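Protelomerase (Agrobacterium tumefaciens, PDB 4F43) generates the covalently closed hairpin ends of linear replicons by cutting and rejoining telomeric DNA, and probably stays bound to protect them. Local coordinates at residues A[6-11]-A[35-40]; A[66-71]-A[97-102]; A[117-122]-A[255-260]; A[133-138]-A[145-150]. The protein carries 1 engineered substitution. All coordinates share one frame; numbering follows the deposited sequence.

Contact 1. Residues A[6-11]-A[35-40]; sequences GVATSI and DFIAAM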
# COMPACT_ATOMS: atom_id res chain seq x y z
N GLY A 6 -22.32 22.30 0.74
CA GLY A 6 -20.97 21.84 1.04
C GLY A 6 -20.01 21.97 -0.12
O GLY A 6 -20.43 22.13 -1.27
N VAL A 7 -18.72 21.90 0.18
CA VAL A 7 -17.68 22.01 -0.84
C VAL A 7 -16.51 21.07 -0.55
O VAL A 7 -15.92 21.10 0.53
CB VAL A 7 -17.18 23.46 -0.99
CG1 VAL A 7 -16.96 24.10 0.38
CG2 VAL A 7 -15.92 23.51 -1.83
N ALA A 8 -16.18 20.22 -1.52
CA ALA A 8 -15.04 19.32 -1.40
C ALA A 8 -13.77 20.07 -1.80
O ALA A 8 -13.39 20.08 -2.97
CB ALA A 8 -15.23 18.09 -2.27
N THR A 9 -13.13 20.69 -0.81
CA THR A 9 -11.99 21.57 -1.05
C THR A 9 -10.81 20.87 -1.71
O THR A 9 -10.03 21.50 -2.42
CB THR A 9 -11.51 22.22 0.27
OG1 THR A 9 -12.62 22.41 1.15
CG2 THR A 9 -10.85 23.57 -0.01
N SER A 10 -10.69 19.56 -1.47
CA SER A 10 -9.60 18.78 -2.04
C SER A 10 -9.63 18.81 -3.57
O SER A 10 -8.66 19.20 -4.21
CB SER A 10 -9.69 17.33 -1.56
OG SER A 10 -9.69 17.26 -0.14
N ILE A 11 -10.77 18.41 -4.13
CA ILE A 11 -10.96 18.39 -5.57
C ILE A 11 -10.76 19.77 -6.18
O ILE A 11 -10.06 19.93 -7.18
CB ILE A 11 -12.37 17.90 -5.94
CG1 ILE A 11 -12.79 16.73 -5.04
CG2 ILE A 11 -12.44 17.51 -7.41
CD1 ILE A 11 -11.94 15.49 -5.21
N ASP A 35 -18.75 19.01 -10.16
CA ASP A 35 -20.08 19.35 -10.64
C ASP A 35 -21.15 18.55 -9.90
O ASP A 35 -22.28 19.01 -9.74
CB ASP A 35 -20.20 19.11 -12.15
CG ASP A 35 -19.19 19.91 -12.95
OD1 ASP A 35 -18.72 20.94 -12.44
OD2 ASP A 35 -18.88 19.50 -14.09
N PHE A 36 -20.77 17.36 -9.46
CA PHE A 36 -21.66 16.51 -8.68
C PHE A 36 -21.97 17.16 -7.34
O PHE A 36 -23.13 17.39 -6.99
CB PHE A 36 -21.01 15.14 -8.46
CG PHE A 36 -21.95 14.09 -7.97
CD1 PHE A 36 -22.83 13.48 -8.84
CD2 PHE A 36 -21.94 13.70 -6.65
CE1 PHE A 36 -23.70 12.50 -8.40
CE2 PHE A 36 -22.81 12.72 -6.20
CZ PHE A 36 -23.69 12.13 -7.08
N ILE A 37 -20.91 17.46 -6.59
CA ILE A 37 -21.04 18.14 -5.30
C ILE A 37 -21.74 19.48 -5.46
O ILE A 37 -22.51 19.90 -4.59
CB ILE A 37 -19.66 18.34 -4.63
CG1 ILE A 37 -18.94 17.00 -4.47
CG2 ILE A 37 -19.81 19.03 -3.29
CD1 ILE A 37 -19.70 15.99 -3.63
N ALA A 38 -21.49 20.15 -6.58
CA ALA A 38 -22.13 21.43 -6.88
C ALA A 38 -23.63 21.27 -7.04
O ALA A 38 -24.41 22.04 -6.47
CB ALA A 38 -21.52 22.03 -8.14
N ALA A 39 -24.04 20.27 -7.81
CA ALA A 39 -25.46 20.01 -8.05
C ALA A 39 -26.16 19.52 -6.79
O ALA A 39 -27.36 19.73 -6.62
CB ALA A 39 -25.63 19.01 -9.18
N MET A 40 -25.40 18.87 -5.91
CA MET A 40 -25.96 18.37 -4.65
C MET A 40 -26.38 19.50 -3.70
O MET A 40 -27.19 19.29 -2.80
CB MET A 40 -24.97 17.45 -3.95
CG MET A 40 -24.81 16.09 -4.61
SD MET A 40 -23.82 14.98 -3.60
CE MET A 40 -24.76 14.98 -2.08
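In the helical N-terminal part of the chain, I37 of helix 28-40 lies against the extended backbone of G6, V7 and A8, the lead-in to helix 9-18. The contact is small, burying 107 Å² in all, and it is side chain against main chain more than side chain against side chain. One branch of I37 does most of the touching. I37 CG2 stands 3.8 Å from the carbonyl oxygen G6 O. Further along the same strip of backbone, I37 CG2 lies 4.2 Å from A8 N. With chi1 at -57°, CG1 lies beside the backbone N of I37 and CG2 anti to it, which turns CG2 to the G6-A8 backbone.

A beta-branched residue suits the place because it presents two short arms. While CG2 covers the backbone, CG1 faces the methyl of A8. A8 is the N-cap residue of helix 9-18, and its small side chain fits the short distance to helix 28-40, just before helix 9-18 begins. V7 points its side chain the other way, and its valine branches lie on the exposed side.

Helix 65-82 packs on I37 with A78, I79 and A82, while E81 touches A8 and accepts a hydrogen bond from S10. The extended lead-in is anchored at its start as well, where G6 N bonds to N41 OD1. The alanine-isoleucine contact itself is loose, with A8 CB 4.4 Å from I37 CG1.

Contact 2. Residues A[66-71]-A[97-102]; sequences TTIISY and AAMYDE. With nucleotides of chain B.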
# COMPACT_ATOMS: atom_id res chain seq x y z
N THR A 66 -12.99 -2.53 -11.22
CA THR A 66 -12.09 -2.01 -10.20
C THR A 66 -12.04 -0.48 -10.27
O THR A 66 -12.10 0.20 -9.25
CB THR A 66 -10.67 -2.57 -10.37
OG1 THR A 66 -10.18 -2.23 -11.67
CG2 THR A 66 -10.67 -4.08 -10.21
N THR A 67 -11.95 0.04 -11.50
CA THR A 67 -11.94 1.47 -11.74
C THR A 67 -13.22 2.12 -11.23
O THR A 67 -13.20 3.15 -10.57
CB THR A 67 -11.78 1.79 -13.24
OG1 THR A 67 -10.59 1.17 -13.74
CG2 THR A 67 -11.72 3.29 -13.47
N ILE A 68 -14.35 1.49 -11.56
CA ILE A 68 -15.66 1.96 -11.13
C ILE A 68 -15.76 2.01 -9.61
O ILE A 68 -16.24 3.00 -9.04
CB ILE A 68 -16.79 1.07 -11.69
CG1 ILE A 68 -16.90 1.22 -13.21
CG2 ILE A 68 -18.12 1.40 -11.03
CD1 ILE A 68 -17.98 0.38 -13.83
N ILE A 69 -15.30 0.95 -8.96
CA ILE A 69 -15.32 0.87 -7.50
C ILE A 69 -14.46 1.97 -6.87
O ILE A 69 -14.88 2.65 -5.93
CB ILE A 69 -14.87 -0.52 -7.01
CG1 ILE A 69 -15.87 -1.59 -7.44
CG2 ILE A 69 -14.72 -0.54 -5.50
CD1 ILE A 69 -15.44 -3.01 -7.14
N SER A 70 -13.25 2.13 -7.39
CA SER A 70 -12.34 3.17 -6.91
C SER A 70 -12.95 4.56 -7.06
O SER A 70 -12.89 5.39 -6.14
CB SER A 70 -11.01 3.10 -7.67
OG SER A 70 -10.42 1.81 -7.54
N TYR A 71 -13.55 4.82 -8.22
CA TYR A 71 -14.21 6.09 -8.49
C TYR A 71 -15.37 6.32 -7.54
O TYR A 71 -15.60 7.44 -7.09
CB TYR A 71 -14.69 6.16 -9.94
CG TYR A 71 -13.58 6.41 -10.93
CD1 TYR A 71 -12.26 6.54 -10.52
CD2 TYR A 71 -13.86 6.54 -12.29
CE1 TYR A 71 -11.25 6.77 -11.43
CE2 TYR A 71 -12.86 6.77 -13.20
CZ TYR A 71 -11.56 6.88 -12.77
OH TYR A 71 -10.55 7.12 -13.68
N ALA A 97 -24.56 -4.18 -5.20
CA ALA A 97 -24.10 -5.21 -4.26
C ALA A 97 -23.54 -6.45 -4.96
O ALA A 97 -22.74 -7.18 -4.38
CB ALA A 97 -25.23 -5.59 -3.31
N ALA A 98 -23.97 -6.68 -6.19
CA ALA A 98 -23.51 -7.84 -6.96
C ALA A 98 -22.16 -7.57 -7.61
O ALA A 98 -21.54 -8.48 -8.17
CB ALA A 98 -24.55 -8.22 -8.00
N MET A 99 -21.71 -6.33 -7.55
CA MET A 99 -20.42 -5.94 -8.11
C MET A 99 -19.30 -6.26 -7.13
O MET A 99 -18.26 -6.82 -7.50
CB MET A 99 -20.41 -4.46 -8.47
CG MET A 99 -19.09 -3.94 -9.01
SD MET A 99 -19.17 -2.19 -9.46
CE MET A 99 -19.64 -1.46 -7.90
N TYR A 100 -19.52 -5.91 -5.87
CA TYR A 100 -18.56 -6.16 -4.80
C TYR A 100 -18.33 -7.65 -4.58
O TYR A 100 -17.22 -8.08 -4.26
CB TYR A 100 -19.01 -5.48 -3.51
CG TYR A 100 -19.02 -3.97 -3.58
CD1 TYR A 100 -17.92 -3.27 -4.04
CD2 TYR A 100 -20.15 -3.25 -3.21
CE1 TYR A 100 -17.92 -1.90 -4.11
CE2 TYR A 100 -20.16 -1.87 -3.28
CZ TYR A 100 -19.05 -1.20 -3.73
OH TYR A 100 -19.06 0.17 -3.80
N ASP A 101 -19.40 -8.43 -4.74
CA ASP A 101 -19.31 -9.88 -4.58
C ASP A 101 -18.49 -10.51 -5.70
O ASP A 101 -17.69 -11.42 -5.46
CB ASP A 101 -20.71 -10.50 -4.53
CG ASP A 101 -21.51 -10.04 -3.34
OD1 ASP A 101 -20.92 -9.45 -2.41
OD2 ASP A 101 -22.74 -10.26 -3.32
N GLU A 102 -18.69 -10.02 -6.92
CA GLU A 102 -17.90 -10.47 -8.06
C GLU A 102 -16.44 -10.09 -7.85
O GLU A 102 -15.54 -10.87 -8.15
CB GLU A 102 -18.44 -9.86 -9.36
CG GLU A 102 -17.68 -10.29 -10.61
CD GLU A 102 -18.01 -11.70 -11.06
OE1 GLU A 102 -18.83 -12.37 -10.40
OE2 GLU A 102 -17.44 -12.15 -12.07
P DA B 10 -10.11 1.08 -17.40
OP1 DA B 10 -10.26 0.23 -18.60
OP2 DA B 10 -11.31 1.56 -16.68
O5' DA B 10 -9.18 0.31 -16.35
C5' DA B 10 -7.87 -0.06 -16.72
C4' DA B 10 -7.09 -0.57 -15.53
O4' DA B 10 -6.82 0.52 -14.61
C3' DA B 10 -7.81 -1.62 -14.69
O3' DA B 10 -7.28 -2.91 -15.00
C2' DA B 10 -7.53 -1.23 -13.24
C1' DA B 10 -6.54 -0.08 -13.37
N9 DA B 10 -6.65 0.93 -12.32
C8 DA B 10 -7.60 1.91 -12.19
N7 DA B 10 -7.43 2.67 -11.13
C5 DA B 10 -6.30 2.16 -10.52
C6 DA B 10 -5.59 2.51 -9.36
N6 DA B 10 -5.92 3.52 -8.54
N1 DA B 10 -4.50 1.78 -9.05
C2 DA B 10 -4.14 0.76 -9.84
N3 DA B 10 -4.73 0.34 -10.96
C4 DA B 10 -5.81 1.08 -11.24
P DA B 19 -21.50 -0.59 0.60
OP1 DA B 19 -21.57 0.77 1.17
OP2 DA B 19 -22.70 -1.20 -0.01
O5' DA B 19 -20.33 -0.63 -0.49
C5' DA B 19 -19.33 0.39 -0.52
C4' DA B 19 -18.17 0.09 0.41
O4' DA B 19 -17.69 -1.27 0.23
C3' DA B 19 -16.91 0.90 0.16
O3' DA B 19 -16.99 2.19 0.76
C2' DA B 19 -15.82 0.06 0.81
C1' DA B 19 -16.44 -1.34 0.89
N9 DA B 19 -15.61 -2.37 0.28
C8 DA B 19 -15.88 -3.14 -0.82
N7 DA B 19 -14.93 -3.99 -1.12
C5 DA B 19 -13.96 -3.77 -0.15
C6 DA B 19 -12.70 -4.35 0.10
N6 DA B 19 -12.16 -5.32 -0.65
N1 DA B 19 -12.00 -3.89 1.15
C2 DA B 19 -12.52 -2.92 1.91
N3 DA B 19 -13.69 -2.30 1.78
C4 DA B 19 -14.37 -2.77 0.72
P DA B 11 -8.01 -4.23 -14.45
OP1 DA B 11 -7.85 -5.29 -15.46
OP2 DA B 11 -9.36 -3.85 -13.99
O5' DA B 11 -7.15 -4.61 -13.15
C5' DA B 11 -5.75 -4.75 -13.28
C4' DA B 11 -5.07 -4.69 -11.92
O4' DA B 11 -5.37 -3.41 -11.30
C3' DA B 11 -5.50 -5.76 -10.93
O3' DA B 11 -4.38 -6.57 -10.61
C2' DA B 11 -6.01 -4.99 -9.71
C1' DA B 11 -5.38 -3.62 -9.90
N9 DA B 11 -6.11 -2.53 -9.26
C8 DA B 11 -7.33 -2.02 -9.62
N7 DA B 11 -7.75 -1.04 -8.86
C5 DA B 11 -6.73 -0.89 -7.93
C6 DA B 11 -6.55 -0.01 -6.84
N6 DA B 11 -7.43 0.93 -6.48
N1 DA B 11 -5.41 -0.13 -6.13
C2 DA B 11 -4.52 -1.06 -6.48
N3 DA B 11 -4.57 -1.94 -7.48
C4 DA B 11 -5.71 -1.80 -8.17
O HOH W 1 -16.49 1.96 -3.20
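Helices 65-82 and 97-115 meet through I69, I68, M99 and Y100, their local axes 11.1 Å apart and crossing at -121°, and the bound hairpin DNA borders the joint. The apolar part centres on I69. I69 CG2 sits at the edge of the Y100 ring, in plane, 3.7 Å from Y100 CE1, and I69 CG1 lies 3.8 Å from M99 CE. The bend of M99 at chi3 (59°) brings that methyl near the rim of one face of Y100, while O4' of DA19 of chain B lies near the rim of the opposite face. I68 CG2 flanks the methionine sulfur.

Polar links run through one water, which donates to I69 O and accepts from Y100 OH, each at 3.2 Å.

The hydrogen bonds to DA10 and DA11 of chain B come from T66, T67 and S70. T66 OG1 donates to DA11 OP2 at 2.9 Å, and T67 OG1 to DA10 OP2. S70 OG accepts from DA11 N6 at 3.3 Å (N-H...O angle 159°). S70 N and S70 OG both donate to T66 O, from opposite faces of its plane, pinning the hydroxyl's direction.

With its proton committed, S70 OG faces the base as an acceptor, consistent with sensing an exocyclic amino group, while the apolar contacts join two helices that both touch the DNA.

Contact 3. Residues A[117-122]-A[255-260]; sequences ALITFE and KEELPK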
# COMPACT_ATOMS: atom_id res chain seq x y z
N ALA A 117 0.42 -22.36 -7.63
CA ALA A 117 1.52 -22.20 -8.57
C ALA A 117 2.53 -21.18 -8.06
O ALA A 117 2.59 -20.05 -8.56
CB ALA A 117 0.99 -21.80 -9.94
N LEU A 118 3.31 -21.57 -7.06
CA LEU A 118 4.30 -20.69 -6.45
C LEU A 118 5.46 -20.40 -7.40
O LEU A 118 5.84 -21.24 -8.22
CB LEU A 118 4.83 -21.31 -5.16
CG LEU A 118 4.36 -20.68 -3.85
CD1 LEU A 118 2.87 -20.36 -3.91
CD2 LEU A 118 4.66 -21.59 -2.68
N ILE A 119 6.02 -19.20 -7.29
CA ILE A 119 7.13 -18.77 -8.12
C ILE A 119 8.46 -18.99 -7.40
O ILE A 119 8.63 -18.58 -6.26
CB ILE A 119 7.01 -17.29 -8.51
CG1 ILE A 119 5.76 -17.06 -9.36
CG2 ILE A 119 8.25 -16.82 -9.25
CD1 ILE A 119 5.57 -15.63 -9.79
N THR A 120 9.39 -19.64 -8.08
CA THR A 120 10.69 -19.95 -7.49
C THR A 120 11.63 -18.75 -7.56
O THR A 120 12.15 -18.42 -8.63
CB THR A 120 11.34 -21.16 -8.19
OG1 THR A 120 10.32 -22.08 -8.59
CG2 THR A 120 12.32 -21.85 -7.25
N PHE A 121 11.84 -18.11 -6.42
CA PHE A 121 12.71 -16.94 -6.34
C PHE A 121 14.16 -17.38 -6.20
O PHE A 121 14.74 -17.32 -5.12
CB PHE A 121 12.31 -16.08 -5.14
CG PHE A 121 12.49 -14.60 -5.37
CD1 PHE A 121 11.55 -13.70 -4.89
CD2 PHE A 121 13.59 -14.12 -6.06
CE1 PHE A 121 11.71 -12.34 -5.10
CE2 PHE A 121 13.76 -12.76 -6.27
CZ PHE A 121 12.82 -11.87 -5.79
N GLU A 122 14.74 -17.82 -7.32
CA GLU A 122 16.07 -18.43 -7.31
C GLU A 122 17.20 -17.48 -6.92
O GLU A 122 18.06 -17.84 -6.12
CB GLU A 122 16.35 -19.09 -8.66
CG GLU A 122 15.70 -20.45 -8.82
CD GLU A 122 15.18 -20.69 -10.22
OE1 GLU A 122 15.13 -19.73 -11.01
OE2 GLU A 122 14.81 -21.85 -10.52
N LYS A 255 11.73 -14.85 -13.95
CA LYS A 255 11.28 -14.59 -15.32
C LYS A 255 9.77 -14.57 -15.46
O LYS A 255 9.24 -14.10 -16.47
CB LYS A 255 11.87 -15.65 -16.26
CG LYS A 255 11.54 -17.07 -15.86
CD LYS A 255 12.26 -18.09 -16.73
CE LYS A 255 11.98 -19.51 -16.28
NZ LYS A 255 12.72 -20.52 -17.09
N GLU A 256 9.07 -15.06 -14.45
CA GLU A 256 7.61 -15.18 -14.50
C GLU A 256 6.91 -13.83 -14.35
O GLU A 256 5.71 -13.72 -14.57
CB GLU A 256 7.11 -16.15 -13.43
CG GLU A 256 7.57 -17.59 -13.60
CD GLU A 256 8.99 -17.83 -13.09
OE1 GLU A 256 9.61 -16.86 -12.60
OE2 GLU A 256 9.47 -18.97 -13.19
N GLU A 257 7.67 -12.80 -13.96
CA GLU A 257 7.09 -11.49 -13.72
C GLU A 257 8.11 -10.37 -13.85
O GLU A 257 9.27 -10.60 -14.21
CB GLU A 257 6.44 -11.44 -12.34
CG GLU A 257 7.43 -11.62 -11.20
CD GLU A 257 6.77 -11.63 -9.84
OE1 GLU A 257 5.56 -11.92 -9.77
OE2 GLU A 257 7.46 -11.34 -8.84
N LEU A 258 7.68 -9.15 -13.54
CA LEU A 258 8.54 -7.97 -13.57
C LEU A 258 8.77 -7.44 -12.16
O LEU A 258 7.90 -7.58 -11.30
CB LEU A 258 7.93 -6.88 -14.46
CG LEU A 258 8.37 -6.85 -15.92
CD1 LEU A 258 7.27 -6.27 -16.80
CD2 LEU A 258 9.65 -6.05 -16.08
N PRO A 259 9.95 -6.85 -11.92
CA PRO A 259 10.29 -6.27 -10.62
C PRO A 259 9.34 -5.14 -10.20
O PRO A 259 9.23 -4.14 -10.90
CB PRO A 259 11.69 -5.71 -10.85
CG PRO A 259 12.25 -6.54 -11.95
CD PRO A 259 11.09 -6.82 -12.85
N LYS A 260 8.67 -5.33 -9.07
CA LYS A 260 7.82 -4.29 -8.49
C LYS A 260 8.18 -4.09 -7.02
O LYS A 260 8.52 -5.05 -6.33
CB LYS A 260 6.34 -4.64 -8.66
CG LYS A 260 5.78 -4.32 -10.04
CD LYS A 260 5.43 -5.58 -10.83
CE LYS A 260 3.97 -5.96 -10.64
NZ LYS A 260 3.63 -6.30 -9.23
O HOH W 2 8.83 -21.37 -10.93
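Two glutamate carboxylates lie against the methyls of one isoleucine, an apolar group beside charged ones, with neither bonded to it. The contact joins I119 to E256 and E257 on the surface of the ResT/TelK-type catalytic domain. I119 belongs to strand 119-120, which pairs in parallel with strand 307-308; the loop between helices 230-248 and 263-276 passes over it. The two branches of I119 are shared out between the glutamates. I119 CG2 lies 3.6 Å from E256 OE1, and I119 CD1 lies 3.7 Å from E257 OE1.

A bend at chi2 (81°) turns the E256 carboxylate toward I119 CG2, while E256 CB lies alongside I119 CD1 at 4.0 Å. E257 crosses the isoleucine at an angle, and its carboxylate has its real partners in Y307 and W253: OE2 accepts hydrogen bonds from the tyrosine hydroxyl and from the indole N-H. The isoleucine methyl merely fills the flank beside OE1. A glutamate suits the place because its length lets OE2 reach both Y307 of the neighbouring strand and W253 of its own loop.

F121 follows as the centre of an inverse gamma turn, closed by a weak bond from E122 N to T120 O, and its ring meets Y307 and W253 edge-to-face. On the exposed side a water bridges the two segments, lying 2.9 Å from T120 OG1 and donating a weak bond of 3.4 Å to E256 OE2.

Contact 4. Residues A[133-138]-A[145-150]; sequences DCLKSS and IGLIGM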
# COMPACT_ATOMS: atom_id res chain seq x y z
N ASP A 133 23.12 -3.12 -0.33
CA ASP A 133 24.06 -2.18 -0.93
C ASP A 133 23.41 -0.82 -1.12
O ASP A 133 24.07 0.21 -1.02
CB ASP A 133 24.57 -2.72 -2.27
CG ASP A 133 25.42 -3.96 -2.10
OD1 ASP A 133 26.12 -4.07 -1.07
OD2 ASP A 133 25.38 -4.83 -2.99
N CYS A 134 22.11 -0.82 -1.40
CA CYS A 134 21.35 0.42 -1.53
C CYS A 134 21.26 1.13 -0.19
O CYS A 134 21.07 2.34 -0.13
CB CYS A 134 19.95 0.14 -2.08
SG CYS A 134 19.90 -0.31 -3.83
N LEU A 135 21.40 0.35 0.88
CA LEU A 135 21.37 0.91 2.24
C LEU A 135 22.53 1.87 2.49
O LEU A 135 22.47 2.71 3.38
CB LEU A 135 21.40 -0.22 3.27
CG LEU A 135 20.26 -0.24 4.29
CD1 LEU A 135 18.92 -0.34 3.59
CD2 LEU A 135 20.44 -1.39 5.27
N LYS A 136 23.60 1.73 1.70
CA LYS A 136 24.80 2.55 1.89
C LYS A 136 24.95 3.61 0.80
O LYS A 136 25.96 4.31 0.75
CB LYS A 136 26.04 1.65 1.92
CG LYS A 136 26.05 0.69 3.10
CD LYS A 136 26.82 -0.58 2.78
CE LYS A 136 26.74 -1.58 3.92
NZ LYS A 136 27.33 -2.89 3.54
N SER A 137 23.93 3.75 -0.05
CA SER A 137 23.95 4.76 -1.10
C SER A 137 23.68 6.14 -0.51
O SER A 137 23.25 6.27 0.63
CB SER A 137 22.92 4.43 -2.18
OG SER A 137 22.94 5.39 -3.22
N SER A 138 23.92 7.18 -1.31
CA SER A 138 23.69 8.55 -0.87
C SER A 138 22.43 9.12 -1.50
O SER A 138 21.98 10.21 -1.15
CB SER A 138 24.89 9.43 -1.20
OG SER A 138 25.11 9.49 -2.60
N ILE A 145 14.55 2.18 -1.34
CA ILE A 145 14.40 0.86 -1.93
C ILE A 145 15.02 -0.22 -1.05
O ILE A 145 14.38 -1.23 -0.73
CB ILE A 145 15.05 0.78 -3.32
CG1 ILE A 145 14.50 1.87 -4.23
CG2 ILE A 145 14.85 -0.59 -3.93
CD1 ILE A 145 15.37 2.16 -5.42
N GLY A 146 16.27 -0.00 -0.66
CA GLY A 146 16.98 -0.93 0.20
C GLY A 146 16.28 -1.13 1.52
O GLY A 146 16.28 -2.22 2.08
N LEU A 147 15.67 -0.06 2.02
CA LEU A 147 14.92 -0.11 3.27
C LEU A 147 13.67 -0.97 3.10
O LEU A 147 13.31 -1.72 4.00
CB LEU A 147 14.55 1.30 3.73
CG LEU A 147 14.85 1.64 5.19
CD1 LEU A 147 16.20 1.08 5.60
CD2 LEU A 147 14.81 3.14 5.40
N ILE A 148 13.02 -0.84 1.95
CA ILE A 148 11.87 -1.68 1.63
C ILE A 148 12.29 -3.14 1.58
O ILE A 148 11.59 -4.02 2.10
CB ILE A 148 11.24 -1.29 0.28
CG1 ILE A 148 10.71 0.14 0.32
CG2 ILE A 148 10.12 -2.26 -0.09
CD1 ILE A 148 10.10 0.61 -0.98
N GLY A 149 13.44 -3.40 0.97
CA GLY A 149 13.94 -4.76 0.85
C GLY A 149 14.36 -5.38 2.17
O GLY A 149 14.21 -6.59 2.37
N MET A 150 14.87 -4.55 3.08
CA MET A 150 15.42 -5.04 4.34
C MET A 150 14.41 -5.11 5.48
O MET A 150 14.26 -6.15 6.13
CB MET A 150 16.63 -4.21 4.76
CG MET A 150 17.86 -4.37 3.86
SD MET A 150 18.68 -5.97 4.03
CE MET A 150 18.05 -6.85 2.61
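C134 and L135, where helix 124-134 gives way to a turn, press on G146 of the next helix, 140-151, and here the packing is tight. The CA atoms of C134 and G146 are 4.9 Å apart, and C134 CB is 3.9 Å from G146 CA. Glycine suits the place because a CB on G146 would point at C134 CB and L135 N, nearly on top of them. L135 CD1 rests on the bare backbone, 3.4 Å from G146 C and 3.6 Å from L147 N. The same methyl meets L147 CD1 at 3.7 Å, and M150 CG touches both methyls of L135, 4.2 Å from CD1 and from CD2. L135 is packed between helices 140-151 and 206-217, the latter through V209 and A212.

Beyond it the chain departs toward solvent. A type I turn from C134 to S137, with S137 N bonded to C134 O at 3.2 Å, carries K136 to the surface, and exposed S138 comes just after it. S137 OG bonds to D139 N, just before helix 140-151.

Between these segments the contact is thus apolar packing, while polar groups serve the turn. G146 O is taken by M150 N within its own helix, and the fit against L135 rests on shape.

In the fold
From the N terminus, contact 1 is the first to close, joining the entry of helix 9-18 to the end of helix 28-40. Contact 2 follows in series, about 23 Å away between centres, and ties helix 65-82 to the start of helix 97-115 beside the DNA. Helix 97-115 then leads to strand 119-120, where contact 3 opens; it closes 133 residues later at the loop after helix 230-248. Contact 4, a short closure between consecutive helices 124-134 and 140-151, falls wholly within that long span. Contacts 1 and 2 thus organise the N-terminal helices, and 3 and 4 the catalytic domain; contact 1 lies across the chain's centre from both of the latter.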